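Local coordinates for protein MmeI (Methylophilus methylotrophus, PDB 5HR4) that cuts DNA as a Type IIL restriction-modification enzyme and probably methylates adenine bases in DNA at N6, with S-adenosyl-L-methionine as the methyl donor, at residues Leu194-Ala199 and Thr203-Ser208; Ile321-Lys326 and Phe563-Phe568; Cys690-Gly695 and Asn768-Asn773; Glu827-Ala832 and Asp877-Phe882. All coordinates share one frame; numbering follows the deposited sequence.

Contact 1: residues Leu194-Ala199 and Thr203-Ser208; sequences LFCLFA and TIFEKS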
loop_
_atom_site.group_PDB
_atom_site.type_symbol
_atom_site.label_atom_id
_atom_site.label_comp_id
_atom_site.label_asym_id
_atom_site.label_seq_id
_atom_site.Cartn_x
_atom_site.Cartn_y
_atom_site.Cartn_z
ATOM N N LEU A 194 -10.322 -16.025 -22.157
ATOM C CA LEU A 194 -10.794 -14.682 -21.878
ATOM C C LEU A 194 -10.949 -13.896 -23.167
ATOM O O LEU A 194 -11.951 -13.198 -23.370
ATOM C CB LEU A 194 -9.820 -13.989 -20.941
ATOM C CG LEU A 194 -10.227 -12.589 -20.535
ATOM C CD1 LEU A 194 -11.564 -12.634 -19.814
ATOM C CD2 LEU A 194 -9.129 -12.017 -19.661
ATOM N N PHE A 195 -9.969 -14.010 -24.056
ATOM C CA PHE A 195 -10.071 -13.326 -25.338
ATOM C C PHE A 195 -11.262 -13.845 -26.125
ATOM O O PHE A 195 -11.986 -13.070 -26.752
ATOM C CB PHE A 195 -8.779 -13.496 -26.128
ATOM C CG PHE A 195 -8.856 -12.974 -27.529
ATOM C CD1 PHE A 195 -9.379 -13.752 -28.544
ATOM C CD2 PHE A 195 -8.388 -11.712 -27.831
ATOM C CE1 PHE A 195 -9.455 -13.284 -29.821
ATOM C CE2 PHE A 195 -8.453 -11.231 -29.119
ATOM C CZ PHE A 195 -8.988 -12.018 -30.120
ATOM N N CYS A 196 -11.493 -15.149 -26.101
ATOM C CA CYS A 196 -12.649 -15.663 -26.823
ATOM C C CYS A 196 -13.951 -15.123 -26.234
ATOM O O CYS A 196 -14.878 -14.791 -26.983
ATOM C CB CYS A 196 -12.627 -17.191 -26.837
ATOM S SG CYS A 196 -11.327 -17.859 -27.902
ATOM N N LEU A 197 -14.042 -15.015 -24.901
ATOM C CA LEU A 197 -15.282 -14.515 -24.316
ATOM C C LEU A 197 -15.529 -13.074 -24.732
ATOM O O LEU A 197 -16.651 -12.707 -25.091
ATOM C CB LEU A 197 -15.252 -14.648 -22.795
ATOM C CG LEU A 197 -15.256 -16.096 -22.316
ATOM C CD1 LEU A 197 -14.890 -16.154 -20.867
ATOM C CD2 LEU A 197 -16.612 -16.725 -22.547
ATOM N N PHE A 198 -14.479 -12.257 -24.743
ATOM C CA PHE A 198 -14.611 -10.886 -25.216
ATOM C C PHE A 198 -14.936 -10.839 -26.710
ATOM O O PHE A 198 -15.711 -9.981 -27.161
ATOM C CB PHE A 198 -13.323 -10.122 -24.912
ATOM C CG PHE A 198 -13.271 -8.750 -25.514
ATOM C CD1 PHE A 198 -13.890 -7.679 -24.879
ATOM C CD2 PHE A 198 -12.603 -8.525 -26.717
ATOM C CE1 PHE A 198 -13.832 -6.388 -25.420
ATOM C CE2 PHE A 198 -12.539 -7.254 -27.265
ATOM C CZ PHE A 198 -13.160 -6.175 -26.615
ATOM N N ALA A 199 -14.364 -11.763 -27.490
ATOM C CA ALA A 199 -14.437 -11.653 -28.942
ATOM C C ALA A 199 -15.833 -11.950 -29.470
ATOM O O ALA A 199 -16.276 -11.317 -30.439
ATOM C CB ALA A 199 -13.416 -12.577 -29.603
ATOM N N THR A 203 -17.368 -7.584 -32.411
ATOM C CA THR A 203 -17.410 -7.966 -33.806
ATOM C C THR A 203 -16.172 -8.734 -34.243
ATOM O O THR A 203 -15.937 -8.869 -35.447
ATOM C CB THR A 203 -17.590 -6.718 -34.653
ATOM O OG1 THR A 203 -16.606 -5.755 -34.251
ATOM C CG2 THR A 203 -18.984 -6.152 -34.405
ATOM N N ILE A 204 -15.379 -9.236 -33.297
ATOM C CA ILE A 204 -14.183 -9.982 -33.665
ATOM C C ILE A 204 -14.562 -11.353 -34.210
ATOM O O ILE A 204 -14.168 -11.726 -35.321
ATOM C CB ILE A 204 -13.221 -10.099 -32.474
ATOM C CG1 ILE A 204 -12.762 -8.710 -32.045
ATOM C CG2 ILE A 204 -12.031 -10.932 -32.892
ATOM C CD1 ILE A 204 -11.788 -8.720 -30.907
ATOM N N PHE A 205 -15.298 -12.133 -33.419
ATOM C CA PHE A 205 -16.093 -13.234 -33.941
ATOM C C PHE A 205 -17.496 -12.720 -34.251
ATOM O O PHE A 205 -17.952 -11.733 -33.669
ATOM C CB PHE A 205 -16.228 -14.391 -32.940
ATOM C CG PHE A 205 -14.931 -14.933 -32.401
ATOM C CD1 PHE A 205 -13.712 -14.584 -32.943
ATOM C CD2 PHE A 205 -14.952 -15.837 -31.347
ATOM C CE1 PHE A 205 -12.530 -15.107 -32.431
ATOM C CE2 PHE A 205 -13.777 -16.369 -30.839
ATOM C CZ PHE A 205 -12.565 -16.003 -31.383
ATOM N N GLU A 206 -18.185 -13.414 -35.160
ATOM C CA GLU A 206 -19.628 -13.261 -35.268
ATOM C C GLU A 206 -20.250 -13.438 -33.894
ATOM O O GLU A 206 -19.798 -14.260 -33.096
ATOM C CB GLU A 206 -20.236 -14.297 -36.212
ATOM C CG GLU A 206 -19.906 -14.169 -37.683
ATOM C CD GLU A 206 -20.562 -15.289 -38.490
ATOM O OE1 GLU A 206 -21.741 -15.605 -38.196
ATOM O OE2 GLU A 206 -19.902 -15.876 -39.385
ATOM N N LYS A 207 -21.306 -12.674 -33.632
ATOM C CA LYS A 207 -21.918 -12.628 -32.310
ATOM C C LYS A 207 -22.169 -14.028 -31.774
ATOM O O LYS A 207 -22.832 -14.845 -32.420
ATOM C CB LYS A 207 -23.227 -11.833 -32.370
ATOM C CG LYS A 207 -23.699 -11.330 -31.010
ATOM C CD LYS A 207 -24.375 -9.951 -31.108
ATOM C CE LYS A 207 -24.565 -9.327 -29.714
ATOM N NZ LYS A 207 -25.298 -8.017 -29.727
ATOM N N SER A 208 -21.593 -14.307 -30.610
ATOM C CA SER A 208 -21.823 -15.539 -29.858
ATOM C C SER A 208 -21.287 -16.789 -30.561
ATOM O O SER A 208 -21.713 -17.904 -30.250
ATOM C CB SER A 208 -23.312 -15.708 -29.540
ATOM O OG SER A 208 -23.728 -14.748 -28.580
#
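Over one face of the Phe205 ring sits Ala199 CB, almost on the ring normal and 3.7 Å from the centroid, a CH-pi contact in which the methyl lies about equally far from all six carbons. The edge of the same ring meets Cys196 SG, 4.1 Å from CE2, in a sulfur-aromatic contact. Phe195 CE1 comes obliquely to Phe205 CZ, and Phe254 adds an edge-to-face partner.

Ile204 carries the packing past the methyl. Its CB rests 3.8 Å from Ala199 CB, and its CD1 reaches CE2 of the Phe198 ring at 4.0 Å, the two side chains crossing at about a right angle. Phe198 holds CG opposite its backbone N (chi1 172°), which brings the far end of the ring up to Ile204. A backbone bond fixes the return: Phe205 N donates to Ala199 O at 3.2 Å. The small alanine thus lets the loop fold close against the end of its own helix.

The arrangement joins the last turns of helix 183-200 to the loop leading into helix 209-217, in the helicase spacer region. Helix 416-440 packs alongside through Leu428 and Gln432 on Phe198 and His431 on Ile204.

Contact 2: residues Ile321-Lys326 and Phe563-Phe568; sequences ILKLIK and FAHRTF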
loop_
_atom_site.group_PDB
_atom_site.type_symbol
_atom_site.label_atom_id
_atom_site.label_comp_id
_atom_site.label_asym_id
_atom_site.label_seq_id
_atom_site.Cartn_x
_atom_site.Cartn_y
_atom_site.Cartn_z
ATOM N N ILE A 321 -5.116 5.252 -10.085
ATOM C CA ILE A 321 -4.242 5.451 -11.245
ATOM C C ILE A 321 -4.442 6.843 -11.860
ATOM O O ILE A 321 -3.476 7.505 -12.267
ATOM C CB ILE A 321 -4.477 4.325 -12.277
ATOM C CG1 ILE A 321 -4.186 2.964 -11.643
ATOM C CG2 ILE A 321 -3.621 4.517 -13.510
ATOM C CD1 ILE A 321 -4.490 1.779 -12.544
ATOM N N LEU A 322 -5.692 7.318 -11.939
ATOM C CA LEU A 322 -5.919 8.654 -12.497
ATOM C C LEU A 322 -5.289 9.743 -11.627
ATOM O O LEU A 322 -4.730 10.706 -12.162
ATOM C CB LEU A 322 -7.414 8.897 -12.719
ATOM C CG LEU A 322 -7.965 8.020 -13.860
ATOM C CD1 LEU A 322 -9.505 7.903 -13.925
ATOM C CD2 LEU A 322 -7.426 8.527 -15.176
ATOM N N LYS A 323 -5.315 9.606 -10.290
ATOM C CA LYS A 323 -4.611 10.605 -9.479
ATOM C C LYS A 323 -3.111 10.558 -9.714
ATOM O O LYS A 323 -2.405 11.513 -9.369
ATOM C CB LYS A 323 -4.824 10.434 -7.963
ATOM C CG LYS A 323 -6.020 9.669 -7.512
ATOM C CD LYS A 323 -5.748 9.083 -6.141
ATOM C CE LYS A 323 -6.836 9.444 -5.150
ATOM N NZ LYS A 323 -6.571 8.796 -3.843
ATOM N N LEU A 324 -2.600 9.449 -10.251
ATOM C CA LEU A 324 -1.168 9.341 -10.471
ATOM C C LEU A 324 -0.760 9.751 -11.888
ATOM O O LEU A 324 0.230 10.476 -12.060
ATOM C CB LEU A 324 -0.716 7.918 -10.153
ATOM C CG LEU A 324 0.778 7.614 -10.177
ATOM C CD1 LEU A 324 0.972 6.429 -9.307
ATOM C CD2 LEU A 324 1.289 7.303 -11.583
ATOM N N ILE A 325 -1.506 9.335 -12.916
ATOM C CA ILE A 325 -1.097 9.699 -14.271
ATOM C C ILE A 325 -1.525 11.109 -14.686
ATOM O O ILE A 325 -0.948 11.655 -15.638
ATOM C CB ILE A 325 -1.607 8.684 -15.312
ATOM C CG1 ILE A 325 -3.134 8.723 -15.408
ATOM C CG2 ILE A 325 -1.079 7.262 -14.998
ATOM C CD1 ILE A 325 -3.725 7.719 -16.382
ATOM N N LYS A 326 -2.518 11.724 -14.039
ATOM C CA LYS A 326 -2.882 13.081 -14.463
ATOM C C LYS A 326 -1.745 14.061 -14.211
ATOM O O LYS A 326 -1.318 14.733 -15.166
ATOM C CB LYS A 326 -4.179 13.551 -13.789
ATOM C CG LYS A 326 -5.471 12.923 -14.329
ATOM C CD LYS A 326 -6.651 13.203 -13.378
ATOM C CE LYS A 326 -7.629 14.237 -13.942
ATOM N NZ LYS A 326 -6.917 15.472 -14.376
ATOM N N PHE A 563 5.726 16.008 -7.221
ATOM C CA PHE A 563 4.383 16.118 -6.683
ATOM C C PHE A 563 4.174 14.927 -5.774
ATOM O O PHE A 563 4.931 13.958 -5.817
ATOM C CB PHE A 563 3.325 16.182 -7.786
ATOM C CG PHE A 563 3.079 14.867 -8.478
ATOM C CD1 PHE A 563 2.124 13.974 -7.994
ATOM C CD2 PHE A 563 3.784 14.529 -9.618
ATOM C CE1 PHE A 563 1.886 12.769 -8.632
ATOM C CE2 PHE A 563 3.559 13.316 -10.261
ATOM C CZ PHE A 563 2.610 12.434 -9.773
ATOM N N ALA A 564 3.142 15.009 -4.946
ATOM C CA ALA A 564 2.905 13.962 -3.966
ATOM C C ALA A 564 1.475 14.057 -3.477
ATOM O O ALA A 564 0.968 15.160 -3.261
ATOM C CB ALA A 564 3.872 14.077 -2.779
ATOM N N HIS A 565 0.845 12.896 -3.294
ATOM C CA HIS A 565 -0.424 12.760 -2.587
ATOM C C HIS A 565 -0.140 12.325 -1.158
ATOM O O HIS A 565 0.432 11.252 -0.936
ATOM C CB HIS A 565 -1.331 11.725 -3.256
ATOM C CG HIS A 565 -1.980 12.192 -4.519
ATOM N ND1 HIS A 565 -3.337 12.413 -4.616
ATOM C CD2 HIS A 565 -1.465 12.458 -5.744
ATOM C CE1 HIS A 565 -3.628 12.814 -5.840
ATOM N NE2 HIS A 565 -2.510 12.845 -6.547
ATOM N N ARG A 566 -0.576 13.120 -0.189
ATOM C CA ARG A 566 -0.463 12.709 1.200
ATOM C C ARG A 566 -1.433 11.565 1.497
ATOM O O ARG A 566 -2.204 11.123 0.637
ATOM C CB ARG A 566 -0.723 13.889 2.120
ATOM C CG ARG A 566 0.337 14.930 2.084
ATOM C CD ARG A 566 -0.033 16.011 3.051
ATOM N NE ARG A 566 0.244 15.581 4.412
ATOM C CZ ARG A 566 1.462 15.260 4.837
ATOM N NH1 ARG A 566 2.486 15.310 4.000
ATOM N NH2 ARG A 566 1.662 14.881 6.088
ATOM N N THR A 567 -1.396 11.097 2.748
ATOM C CA THR A 567 -2.070 9.867 3.163
ATOM C C THR A 567 -3.533 9.812 2.721
ATOM O O THR A 567 -4.290 10.765 2.926
ATOM C CB THR A 567 -1.991 9.762 4.683
ATOM O OG1 THR A 567 -0.624 9.631 5.084
ATOM C CG2 THR A 567 -2.789 8.600 5.181
ATOM N N PHE A 568 -3.933 8.685 2.118
ATOM C CA PHE A 568 -5.347 8.388 1.889
ATOM C C PHE A 568 -5.616 6.911 2.152
ATOM O O PHE A 568 -4.689 6.098 2.193
ATOM C CB PHE A 568 -5.812 8.773 0.470
ATOM C CG PHE A 568 -5.013 8.163 -0.649
ATOM C CD1 PHE A 568 -3.783 8.680 -1.008
ATOM C CD2 PHE A 568 -5.523 7.112 -1.381
ATOM C CE1 PHE A 568 -3.046 8.121 -2.063
ATOM C CE2 PHE A 568 -4.799 6.552 -2.429
ATOM C CZ PHE A 568 -3.561 7.067 -2.772
#
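Lys323 and His565 join helix 318-340 to strand 560-569 of the mixed sheet of the methyltransferase domain, whose core strand order 3-2-1-4-5-7-6, with an antiparallel strand 581-588, is that of Rossmann-like class I methyltransferases. The helix segment lies over the strand segment at 9.9 Å between axes, running nearly antiparallel at 155°.

The His565 imidazole fills the middle of the interface. Its NE2 gives a weak, bent hydrogen bond to Lys323 O, 3.1 Å away, while CE1 packs against Lys323 CB. The other nitrogen, ND1, is hydrogen-bonded to the hydroxyl of Tyr600, and Tyr598 stacks on the ring. With a leucine here, Lys323 O and the Tyr600 hydroxyl would probably each lose a polar partner, and the stack on Tyr598 would go. The nearby lysine charge is likely to discourage protonation of the imidazole.

Beyond the histidine, the lysine chain bends at chi3 toward Phe568. Tyr600 OH and Asn320 OD1 also hold its ammonium, so the charge is probably balanced by polar and aromatic partners together. In Phe568, chi1 55° places the ring beside the lysine end, and chi2 -79° turns a face to it. There Lys323 NZ makes a cation-pi contact 3.3 Å from the Phe568 ring centroid, displaced toward the CD2-CE2 side.

Contact 3: residues Cys690-Gly695 and Asn768-Asn773; sequences CLWLDG and NVISSN. With nucleotides of chain C.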
loop_
_atom_site.group_PDB
_atom_site.type_symbol
_atom_site.label_atom_id
_atom_site.label_comp_id
_atom_site.label_asym_id
_atom_site.label_seq_id
_atom_site.Cartn_x
_atom_site.Cartn_y
_atom_site.Cartn_z
ATOM N N CYS A 690 -1.870 -9.428 35.506
ATOM C CA CYS A 690 -0.865 -10.403 35.121
ATOM C C CYS A 690 -0.344 -11.157 36.337
ATOM O O CYS A 690 -0.331 -10.629 37.451
ATOM C CB CYS A 690 0.313 -9.742 34.398
ATOM S SG CYS A 690 1.337 -8.615 35.407
ATOM N N LEU A 691 0.071 -12.412 36.108
ATOM C CA LEU A 691 0.914 -13.164 37.034
ATOM C C LEU A 691 2.332 -12.627 36.936
ATOM O O LEU A 691 3.001 -12.843 35.923
ATOM C CB LEU A 691 0.913 -14.645 36.680
ATOM C CG LEU A 691 0.110 -15.617 37.540
ATOM C CD1 LEU A 691 0.203 -15.268 39.012
ATOM C CD2 LEU A 691 -1.297 -15.529 37.094
ATOM N N TRP A 692 2.814 -11.947 37.978
ATOM C CA TRP A 692 4.143 -11.327 37.940
ATOM C C TRP A 692 5.101 -12.165 38.784
ATOM O O TRP A 692 5.095 -12.089 40.017
ATOM C CB TRP A 692 4.094 -9.877 38.407
ATOM C CG TRP A 692 5.401 -9.189 38.268
ATOM C CD1 TRP A 692 6.269 -8.861 39.269
ATOM C CD2 TRP A 692 6.010 -8.754 37.050
ATOM N NE1 TRP A 692 7.380 -8.238 38.753
ATOM C CE2 TRP A 692 7.246 -8.161 37.388
ATOM C CE3 TRP A 692 5.624 -8.794 35.705
ATOM C CZ2 TRP A 692 8.101 -7.619 36.429
ATOM C CZ3 TRP A 692 6.474 -8.252 34.752
ATOM C CH2 TRP A 692 7.700 -7.672 35.122
ATOM N N LEU A 693 5.958 -12.932 38.105
ATOM C CA LEU A 693 6.804 -13.940 38.732
ATOM C C LEU A 693 8.281 -13.578 38.772
ATOM O O LEU A 693 9.073 -14.372 39.293
ATOM C CB LEU A 693 6.625 -15.275 38.015
ATOM C CG LEU A 693 5.150 -15.661 37.989
ATOM C CD1 LEU A 693 4.907 -16.806 37.049
ATOM C CD2 LEU A 693 4.693 -16.007 39.394
ATOM N N ASP A 694 8.676 -12.412 38.249
ATOM C CA ASP A 694 10.049 -11.938 38.403
ATOM C C ASP A 694 10.426 -11.942 39.881
ATOM O O ASP A 694 9.870 -11.174 40.677
ATOM C CB ASP A 694 10.229 -10.535 37.802
ATOM C CG ASP A 694 11.702 -10.146 37.634
ATOM O OD1 ASP A 694 12.510 -10.992 37.182
ATOM O OD2 ASP A 694 12.052 -8.990 37.953
ATOM N N GLY A 695 11.340 -12.835 40.251
ATOM C CA GLY A 695 11.781 -12.949 41.624
ATOM C C GLY A 695 10.793 -13.675 42.514
ATOM O O GLY A 695 10.532 -13.250 43.647
ATOM N N ASN A 768 3.431 -0.405 41.393
ATOM C CA ASN A 768 3.042 -1.807 41.496
ATOM C C ASN A 768 2.255 -2.312 40.293
ATOM O O ASN A 768 2.038 -3.524 40.174
ATOM C CB ASN A 768 2.231 -2.046 42.776
ATOM C CG ASN A 768 3.118 -2.315 43.986
ATOM O OD1 ASN A 768 4.119 -3.031 43.884
ATOM N ND2 ASN A 768 2.761 -1.732 45.138
ATOM N N VAL A 769 1.827 -1.449 39.409
ATOM C CA VAL A 769 1.138 -1.915 38.214
ATOM C C VAL A 769 2.177 -2.146 37.129
ATOM O O VAL A 769 3.108 -1.353 36.954
ATOM C CB VAL A 769 0.038 -0.928 37.768
ATOM C CG1 VAL A 769 -0.138 0.210 38.785
ATOM C CG2 VAL A 769 0.292 -0.441 36.339
ATOM N N ILE A 770 2.045 -3.262 36.432
ATOM C CA ILE A 770 3.000 -3.662 35.413
ATOM C C ILE A 770 2.532 -3.069 34.088
ATOM O O ILE A 770 1.386 -3.290 33.684
ATOM C CB ILE A 770 3.095 -5.194 35.342
ATOM C CG1 ILE A 770 3.552 -5.766 36.696
ATOM C CG2 ILE A 770 3.998 -5.634 34.207
ATOM C CD1 ILE A 770 4.981 -5.358 37.128
ATOM N N SER A 771 3.402 -2.305 33.418
ATOM C CA SER A 771 3.060 -1.687 32.133
ATOM C C SER A 771 3.526 -2.558 30.969
ATOM O O SER A 771 4.670 -3.025 30.956
ATOM C CB SER A 771 3.666 -0.287 32.010
ATOM O OG SER A 771 5.009 -0.257 32.467
ATOM N N SER A 772 2.640 -2.768 29.995
ATOM C CA SER A 772 2.884 -3.643 28.851
ATOM C C SER A 772 3.750 -2.936 27.804
ATOM O O SER A 772 3.976 -1.722 27.865
ATOM C CB SER A 772 1.543 -4.109 28.268
ATOM O OG SER A 772 1.466 -4.019 26.862
ATOM N N ASN A 773 4.260 -3.711 26.829
ATOM C CA ASN A 773 5.115 -3.079 25.818
ATOM C C ASN A 773 4.332 -2.200 24.850
ATOM O O ASN A 773 4.952 -1.557 23.995
ATOM C CB ASN A 773 5.968 -4.108 25.031
ATOM C CG ASN A 773 5.150 -5.191 24.314
ATOM O OD1 ASN A 773 4.339 -5.884 24.921
ATOM N ND2 ASN A 773 5.400 -5.358 23.019
ATOM P P DG C 9 2.042 -12.480 22.550
ATOM O OP1 DG C 9 1.422 -13.815 22.599
ATOM O OP2 DG C 9 2.545 -11.728 23.721
ATOM O "O5'" DG C 9 3.212 -12.496 21.470
ATOM C "C5'" DG C 9 3.035 -13.206 20.289
ATOM C "C4'" DG C 9 4.059 -12.783 19.272
ATOM O "O4'" DG C 9 4.012 -11.341 19.077
ATOM C "C3'" DG C 9 5.504 -13.078 19.649
ATOM O "O3'" DG C 9 6.204 -13.310 18.465
ATOM C "C2'" DG C 9 5.944 -11.764 20.263
ATOM C "C1'" DG C 9 5.312 -10.840 19.253
ATOM N N9 DG C 9 5.248 -9.463 19.673
ATOM C C8 DG C 9 5.104 -8.969 20.954
ATOM N N7 DG C 9 5.111 -7.678 21.004
ATOM C C5 DG C 9 5.256 -7.294 19.662
ATOM C C6 DG C 9 5.317 -6.012 19.064
ATOM O O6 DG C 9 5.261 -4.907 19.610
ATOM N N1 DG C 9 5.478 -6.101 17.684
ATOM C C2 DG C 9 5.546 -7.274 16.974
ATOM N N2 DG C 9 5.686 -7.180 15.652
ATOM N N3 DG C 9 5.485 -8.454 17.519
ATOM C C4 DG C 9 5.340 -8.392 18.854
#
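Asn773 ND2 donates to N7 of the guanine of DG9 of chain C across 3.1 Å, with an N-H...N angle of 145°. The same amide nitrogen lies 3.4 Å from O6 of DG9 of chain C and makes a weak hydrogen bond to the hydroxyl of Tyr642. N7 and O6 are on the major-groove edge of guanine, so the amide approaches the base from that groove, which is consistent with a role in reading the sequence. CG stands between the backbone N and the carbonyl carbon of Asn773, sending the amide toward the DNA.

Three residues earlier, Ile770 makes the apolar contact with Cys690 and Trp692. Ile770 CD1 lies over the centre of the six-membered ring of Trp692, 3.6 Å from its centroid and 13° off the normal, a CH-pi contact. The branch CG2 reaches the rim of the indole, 3.6 Å from Trp692 CZ3.

These side chains belong to the target recognition domain, on a small mixed sheet in which strand 673-677 lies between strands 688-691 and 770-771. Cys690 pairs through its backbone with Arg674, and Ile770 with Arg675 and Val677; the contact therefore spans the middle strand by side chains. Cys690 SG rests 3.8 Å from Ile770 CG1, beside the indole contact.

On the face of the indole opposite Ile770, Asp694 CB lies 3.4 Å above the plane of the Trp692 ring, offset toward its rim. Phe736 meets the tryptophan edge-to-face.

Contact 4: residues Glu827-Ala832 and Asp877-Phe882; sequences EKQSKA and DSVYGF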
loop_
_atom_site.group_PDB
_atom_site.type_symbol
_atom_site.label_atom_id
_atom_site.label_comp_id
_atom_site.label_asym_id
_atom_site.label_seq_id
_atom_site.Cartn_x
_atom_site.Cartn_y
_atom_site.Cartn_z
ATOM N N GLU A 827 13.750 29.037 36.895
ATOM C CA GLU A 827 12.934 28.585 38.015
ATOM C C GLU A 827 11.502 29.104 37.908
ATOM O O GLU A 827 10.562 28.402 38.297
ATOM C CB GLU A 827 13.565 29.012 39.342
ATOM N N LYS A 828 11.308 30.310 37.363
ATOM C CA LYS A 828 9.955 30.835 37.194
ATOM C C LYS A 828 9.233 30.135 36.047
ATOM O O LYS A 828 8.058 29.763 36.171
ATOM C CB LYS A 828 9.999 32.348 36.967
ATOM N N GLN A 829 9.925 29.944 34.917
ATOM C CA GLN A 829 9.334 29.195 33.811
ATOM C C GLN A 829 9.026 27.760 34.218
ATOM O O GLN A 829 7.968 27.220 33.867
ATOM C CB GLN A 829 10.270 29.212 32.609
ATOM C CG GLN A 829 10.362 30.553 31.934
ATOM C CD GLN A 829 11.334 30.530 30.774
ATOM O OE1 GLN A 829 12.421 29.954 30.868
ATOM N NE2 GLN A 829 10.945 31.150 29.664
ATOM N N SER A 830 9.936 27.134 34.970
ATOM C CA SER A 830 9.716 25.762 35.420
ATOM C C SER A 830 8.508 25.673 36.345
ATOM O O SER A 830 7.676 24.767 36.210
ATOM C CB SER A 830 10.967 25.228 36.114
ATOM N N LYS A 831 8.397 26.605 37.298
ATOM C CA LYS A 831 7.262 26.599 38.220
ATOM C C LYS A 831 5.958 26.903 37.496
ATOM O O LYS A 831 4.891 26.407 37.889
ATOM C CB LYS A 831 7.497 27.604 39.350
ATOM N N ALA A 832 6.026 27.709 36.437
ATOM C CA ALA A 832 4.835 27.998 35.654
ATOM C C ALA A 832 4.317 26.733 34.982
ATOM O O ALA A 832 3.126 26.408 35.071
ATOM C CB ALA A 832 5.145 29.086 34.624
ATOM N N ASP A 877 5.253 27.450 25.467
ATOM C CA ASP A 877 5.609 28.317 24.353
ATOM C C ASP A 877 6.502 29.452 24.812
ATOM O O ASP A 877 7.459 29.823 24.118
ATOM C CB ASP A 877 4.347 28.862 23.701
ATOM C CG ASP A 877 3.531 27.780 23.036
ATOM O OD1 ASP A 877 4.121 26.718 22.719
ATOM O OD2 ASP A 877 2.311 27.995 22.828
ATOM N N SER A 878 6.203 30.013 25.987
ATOM C CA SER A 878 7.049 31.052 26.560
ATOM C C SER A 878 8.483 30.561 26.755
ATOM O O SER A 878 9.438 31.293 26.475
ATOM C CB SER A 878 6.453 31.535 27.880
ATOM O OG SER A 878 7.466 32.031 28.737
ATOM N N VAL A 879 8.657 29.322 27.223
ATOM C CA VAL A 879 10.008 28.803 27.424
ATOM C C VAL A 879 10.761 28.763 26.103
ATOM O O VAL A 879 11.970 29.028 26.051
ATOM C CB VAL A 879 9.963 27.417 28.088
ATOM C CG1 VAL A 879 11.362 26.863 28.215
ATOM C CG2 VAL A 879 9.308 27.511 29.457
ATOM N N TYR A 880 10.058 28.440 25.014
ATOM C CA TYR A 880 10.647 28.456 23.680
ATOM C C TYR A 880 10.856 29.857 23.142
ATOM O O TYR A 880 11.646 30.034 22.207
ATOM C CB TYR A 880 9.757 27.703 22.685
ATOM C CG TYR A 880 9.932 26.212 22.698
ATOM C CD1 TYR A 880 9.460 25.448 23.752
ATOM C CD2 TYR A 880 10.568 25.571 21.660
ATOM C CE1 TYR A 880 9.621 24.085 23.766
ATOM C CE2 TYR A 880 10.737 24.219 21.663
ATOM C CZ TYR A 880 10.262 23.474 22.718
ATOM O OH TYR A 880 10.435 22.112 22.723
ATOM N N GLY A 881 10.157 30.849 23.688
ATOM C CA GLY A 881 10.111 32.131 23.027
ATOM C C GLY A 881 9.337 32.080 21.736
ATOM O O GLY A 881 9.613 32.863 20.823
ATOM N N PHE A 882 8.368 31.172 21.635
ATOM C CA PHE A 882 7.608 30.993 20.404
ATOM C C PHE A 882 6.444 31.972 20.389
ATOM O O PHE A 882 5.542 31.900 21.233
ATOM C CB PHE A 882 7.112 29.559 20.268
ATOM C CG PHE A 882 6.291 29.327 19.034
ATOM C CD1 PHE A 882 6.860 29.464 17.776
ATOM C CD2 PHE A 882 4.955 28.965 19.132
ATOM C CE1 PHE A 882 6.113 29.254 16.633
ATOM C CE2 PHE A 882 4.198 28.749 18.000
ATOM C CZ PHE A 882 4.778 28.898 16.739
#
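Gln829 and Val879 make the closely packed half of this surface contact, whereas Ser878 lies on its exposed side. Val879 CG2 presses against the base of the glutamine, 3.7 Å from Gln829 CB, and the extended chain then runs obliquely across the valine until Gln829 NE2 stands 3.4 Å from Val879 CA. CG of the glutamine is anti to its carbonyl carbon (chi1 -71°), which lays the chain across the neighbouring helix.

Toward Ser878 the fit is slacker. Gln829 NE2 comes within 3.5 Å of Ser878 O and 3.7 Å of Ser878 OG, approaches that do not amount to hydrogen bonds. The other end of the amide is engaged, since OE1 accepts from the backbone N of Asn826, just ahead of helix 827-845. Replacement by an alanine would probably leave Asn826 N without this acceptor and uncover the flank of Val879. Trp822 and Pro825 also touch that valine.

The contact thus sets the first turn of helix 827-845 against the last turn of helix 863-880 in the C-terminal domain. There Gly881, with positive phi, ends the second helix in a Schellman motif, bonded back through Phe882 N to Asp877 O and Gly881 N to Ser878 O.

Overall arrangement
Followed from the N terminus, the four contacts come strictly in series: each closes before the next opens, and none nests within or crosses another. Contact 1 closes a very short loop, at a helix end in the helicase spacer region. Contact 2 spans 236 intervening residues, tying helix 318-340 to strand 560-569 of the methyltransferase sheet and lying nearest the chain's centre. Contact 3 closes a medium loop within the target recognition domain, and contact 4 a shorter, largely helical one in the C-terminal domain. Contacts 1 and 4, with centres about 77 Å apart, lie on opposite sides of the chain's centre, consistent with an extended arrangement of the domains.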